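Local atomic coordinates of copper-transporting ATPase RAN1 (Arabidopsis thaliana, PDB entry 3DXS), a protein that probably transports copper ions across a membrane at the expense of ATP, its metal-binding domain carrying a CxxC metal site. Residues L24-K32 and A42-V51. The protein carries 1 engineered substitution. Numbering follows the deposited sequence.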
loop_
_atom_site.group_PDB
_atom_site.type_symbol
_atom_site.label_atom_id
_atom_site.label_comp_id
_atom_site.label_asym_id
_atom_site.label_seq_id
_atom_site.Cartn_x
_atom_site.Cartn_y
_atom_site.Cartn_z
ATOM N N LEU A 24 4.214 -3.170 -3.290
ATOM C CA LEU A 24 3.323 -3.804 -2.320
ATOM C C LEU A 24 3.215 -5.298 -2.609
ATOM O O LEU A 24 3.173 -6.129 -1.698
ATOM C CB LEU A 24 1.942 -3.134 -2.300
ATOM C CG LEU A 24 1.947 -1.805 -1.538
ATOM C CD1 LEU A 24 0.664 -1.011 -1.802
ATOM C CD2 LEU A 24 2.145 -2.026 -0.039
ATOM N N MET A 25 3.200 -5.642 -3.890
ATOM C CA MET A 25 2.979 -7.055 -4.300
ATOM C C MET A 25 4.223 -7.896 -4.018
ATOM O O MET A 25 4.195 -9.134 -4.030
ATOM C CB MET A 25 2.544 -7.164 -5.757
ATOM C CG MET A 25 1.095 -6.739 -5.969
ATOM S SD MET A 25 -0.096 -7.546 -4.881
ATOM C CE MET A 25 0.120 -9.276 -5.297
ATOM N N ASN A 26 5.305 -7.195 -3.748
ATOM C CA ASN A 26 6.572 -7.830 -3.384
ATOM C C ASN A 26 6.725 -7.997 -1.883
ATOM O O ASN A 26 7.699 -8.558 -1.409
ATOM C CB ASN A 26 7.767 -7.075 -3.949
ATOM C CG ASN A 26 8.077 -7.473 -5.379
ATOM O OD1 ASN A 26 7.492 -8.411 -5.912
ATOM N ND2 ASN A 26 8.999 -6.759 -6.004
ATOM N N VAL A 27 5.748 -7.515 -1.142
ATOM C CA VAL A 27 5.758 -7.682 0.321
ATOM C C VAL A 27 5.148 -9.039 0.672
ATOM O O VAL A 27 3.996 -9.304 0.382
ATOM C CB VAL A 27 4.987 -6.544 1.042
ATOM C CG1 VAL A 27 4.922 -6.771 2.554
ATOM C CG2 VAL A 27 5.622 -5.196 0.757
ATOM N N ASN A 28 5.945 -9.906 1.282
ATOM C CA ASN A 28 5.438 -11.243 1.666
ATOM C C ASN A 28 4.242 -11.091 2.581
ATOM O O ASN A 28 4.310 -10.417 3.593
ATOM C CB ASN A 28 6.510 -12.085 2.376
ATOM C CG ASN A 28 6.091 -13.535 2.551
ATOM O OD1 ASN A 28 6.079 -14.067 3.670
ATOM N ND2 ASN A 28 5.742 -14.183 1.449
ATOM N N GLY A 29 3.149 -11.721 2.191
ATOM C CA GLY A 29 1.891 -11.689 2.944
ATOM C C GLY A 29 0.817 -10.801 2.339
ATOM O O GLY A 29 -0.355 -10.875 2.702
ATOM N N VAL A 30 1.226 -9.940 1.424
ATOM C CA VAL A 30 0.254 -9.117 0.688
ATOM C C VAL A 30 -0.373 -9.936 -0.424
ATOM O O VAL A 30 0.326 -10.498 -1.276
ATOM C CB VAL A 30 0.888 -7.822 0.131
ATOM C CG1 VAL A 30 -0.059 -7.123 -0.848
ATOM C CG2 VAL A 30 1.266 -6.919 1.288
ATOM N N PHE A 31 -1.703 -9.996 -0.400
ATOM C CA PHE A 31 -2.478 -10.783 -1.375
ATOM C C PHE A 31 -2.920 -9.947 -2.558
ATOM O O PHE A 31 -2.883 -10.397 -3.701
ATOM C CB PHE A 31 -3.694 -11.451 -0.715
ATOM C CG PHE A 31 -4.635 -12.100 -1.695
ATOM C CD1 PHE A 31 -4.320 -13.328 -2.263
ATOM C CD2 PHE A 31 -5.826 -11.487 -2.064
ATOM C CE1 PHE A 31 -5.173 -13.935 -3.180
ATOM C CE2 PHE A 31 -6.686 -12.092 -2.979
ATOM C CZ PHE A 31 -6.356 -13.319 -3.537
ATOM N N LYS A 32 -3.327 -8.720 -2.271
ATOM C CA LYS A 32 -3.798 -7.793 -3.311
ATOM C C LYS A 32 -3.511 -6.352 -2.930
ATOM O O LYS A 32 -3.633 -5.956 -1.781
ATOM C CB LYS A 32 -5.306 -7.963 -3.553
ATOM C CG LYS A 32 -5.808 -7.428 -4.896
ATOM C CD LYS A 32 -7.286 -7.776 -5.089
ATOM C CE LYS A 32 -7.792 -7.461 -6.494
ATOM N NZ LYS A 32 -9.222 -7.830 -6.661
ATOM N N ALA A 42 -3.900 3.543 -1.447
ATOM C CA ALA A 42 -3.526 2.164 -1.728
ATOM C C ALA A 42 -4.266 1.244 -0.775
ATOM O O ALA A 42 -4.093 1.299 0.441
ATOM C CB ALA A 42 -1.991 1.973 -1.597
ATOM N N ASP A 43 -5.102 0.419 -1.367
ATOM C CA ASP A 43 -5.928 -0.534 -0.633
ATOM C C ASP A 43 -5.276 -1.905 -0.675
ATOM O O ASP A 43 -5.017 -2.472 -1.731
ATOM C CB ASP A 43 -7.337 -0.554 -1.206
ATOM C CG ASP A 43 -8.066 0.735 -0.955
ATOM O OD1 ASP A 43 -7.536 1.559 -0.194
ATOM O OD2 ASP A 43 -9.159 0.921 -1.529
ATOM N N VAL A 44 -4.990 -2.418 0.508
ATOM C CA VAL A 44 -4.166 -3.623 0.652
ATOM C C VAL A 44 -4.826 -4.721 1.468
ATOM O O VAL A 44 -5.225 -4.542 2.618
ATOM C CB VAL A 44 -2.781 -3.266 1.272
ATOM C CG1 VAL A 44 -1.864 -4.476 1.293
ATOM C CG2 VAL A 44 -2.124 -2.099 0.511
ATOM N N VAL A 45 -4.913 -5.866 0.820
ATOM C CA VAL A 45 -5.407 -7.109 1.422
ATOM C C VAL A 45 -4.201 -7.956 1.790
ATOM O O VAL A 45 -3.353 -8.231 0.952
ATOM C CB VAL A 45 -6.330 -7.876 0.467
ATOM C CG1 VAL A 45 -6.778 -9.174 1.108
ATOM C CG2 VAL A 45 -7.553 -7.017 0.080
ATOM N N PHE A 46 -4.103 -8.300 3.066
ATOM C CA PHE A 46 -2.893 -8.942 3.590
ATOM C C PHE A 46 -3.195 -9.953 4.687
ATOM O O PHE A 46 -4.224 -9.896 5.348
ATOM C CB PHE A 46 -1.902 -7.887 4.126
ATOM C CG PHE A 46 -2.376 -7.173 5.389
ATOM C CD1 PHE A 46 -3.229 -6.098 5.308
ATOM C CD2 PHE A 46 -1.966 -7.579 6.642
ATOM C CE1 PHE A 46 -3.673 -5.459 6.453
ATOM C CE2 PHE A 46 -2.395 -6.932 7.783
ATOM C CZ PHE A 46 -3.247 -5.874 7.685
ATOM N N ASP A 47 -2.245 -10.855 4.844
ATOM C CA ASP A 47 -2.283 -11.907 5.876
ATOM C C ASP A 47 -1.503 -11.421 7.101
ATOM O O ASP A 47 -0.277 -11.337 7.047
ATOM C CB ASP A 47 -1.650 -13.197 5.329
ATOM C CG ASP A 47 -1.480 -14.273 6.386
ATOM O OD1 ASP A 47 -1.872 -14.058 7.546
ATOM O OD2 ASP A 47 -0.932 -15.338 6.043
ATOM N N PRO A 48 -2.199 -11.061 8.192
ATOM C CA PRO A 48 -1.549 -10.473 9.366
ATOM C C PRO A 48 -0.557 -11.393 10.055
ATOM O O PRO A 48 0.240 -10.944 10.874
ATOM C CB PRO A 48 -2.711 -10.132 10.308
ATOM C CG PRO A 48 -3.896 -10.740 9.739
ATOM C CD PRO A 48 -3.664 -11.090 8.320
ATOM N N ASN A 49 -0.576 -12.661 9.676
ATOM C CA ASN A 49 0.403 -13.615 10.229
ATOM C C ASN A 49 1.769 -13.364 9.626
ATOM O O ASN A 49 2.791 -13.702 10.208
ATOM C CB ASN A 49 0.005 -15.075 10.000
ATOM C CG ASN A 49 -1.021 -15.572 11.002
ATOM O OD1 ASN A 49 -1.626 -14.798 11.748
ATOM N ND2 ASN A 49 -1.215 -16.879 11.030
ATOM N N LEU A 50 1.762 -12.750 8.449
ATOM C CA LEU A 50 2.982 -12.608 7.630
ATOM C C LEU A 50 3.456 -11.171 7.492
ATOM O O LEU A 50 4.593 -10.902 7.130
ATOM C CB LEU A 50 2.777 -13.200 6.236
ATOM C CG LEU A 50 2.674 -14.730 6.192
ATOM C CD1 LEU A 50 2.372 -15.224 4.777
ATOM C CD2 LEU A 50 3.959 -15.347 6.732
ATOM N N VAL A 51 2.557 -10.256 7.765
ATOM C CA VAL A 51 2.873 -8.830 7.616
ATOM C C VAL A 51 1.850 -7.987 8.323
ATOM O O VAL A 51 0.696 -8.355 8.473
ATOM C CB VAL A 51 3.001 -8.431 6.109
ATOM C CG1 VAL A 51 1.681 -8.577 5.366
ATOM C CG2 VAL A 51 3.544 -7.013 5.962
#
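A classic beta bulge marks the open end of the hairpin formed by strands 30-36 and 41-46, the two strands at one side of the ferredoxin-like sheet of this heavy-metal-associated domain. F31 and K32 both face V45, whose carbonyl oxygen takes two backbone N-H groups: F31 N lies 2.8 Å from V45 O, whereas the bond from K32 N to V45 O is longer, at 3.3 Å. V45 N returns a bond to K32 O, nearly straight at 165°. Beyond the non-hydrogen-bonded pair V30 and F46, D47 N donates to G29 O (2.9 Å), carrying the pairing past the strand end into the type II turn V27-V30 that links helix 14-25 to strand 30-36. G29 leaves room there for the loop after strand 41-46: L50 CB sits against G29 CA at 3.7 Å, and V51 CG1 lies over the G29 carbonyl carbon. That loop is folded by an Asx turn, in which D47 OD1 receives N49 N from above the carboxylate plane, while D47 O accepts from both L50 N and V51 N.

On the face of the sheet turned to the helices, L24 CD1 rests against both V44 CG2 (3.8 Å) and A42 CB, and I56 of helix 53-63 packs against both L24 and V44. The side chain of V30 crosses that of V44 at about a right angle; its CG1, anti to the backbone N (chi1 169°), meets V44 CG1 at 3.9 Å. Nearer the turn on this side, V51 CG2, set anti to its own N, reaches V27 CG1 at 3.7 Å. On the other face, where M1 touches both residues, the side chains of F31 and V45 run alongside each other in the same direction, F31 CD2 4.0 Å from V45 CG1.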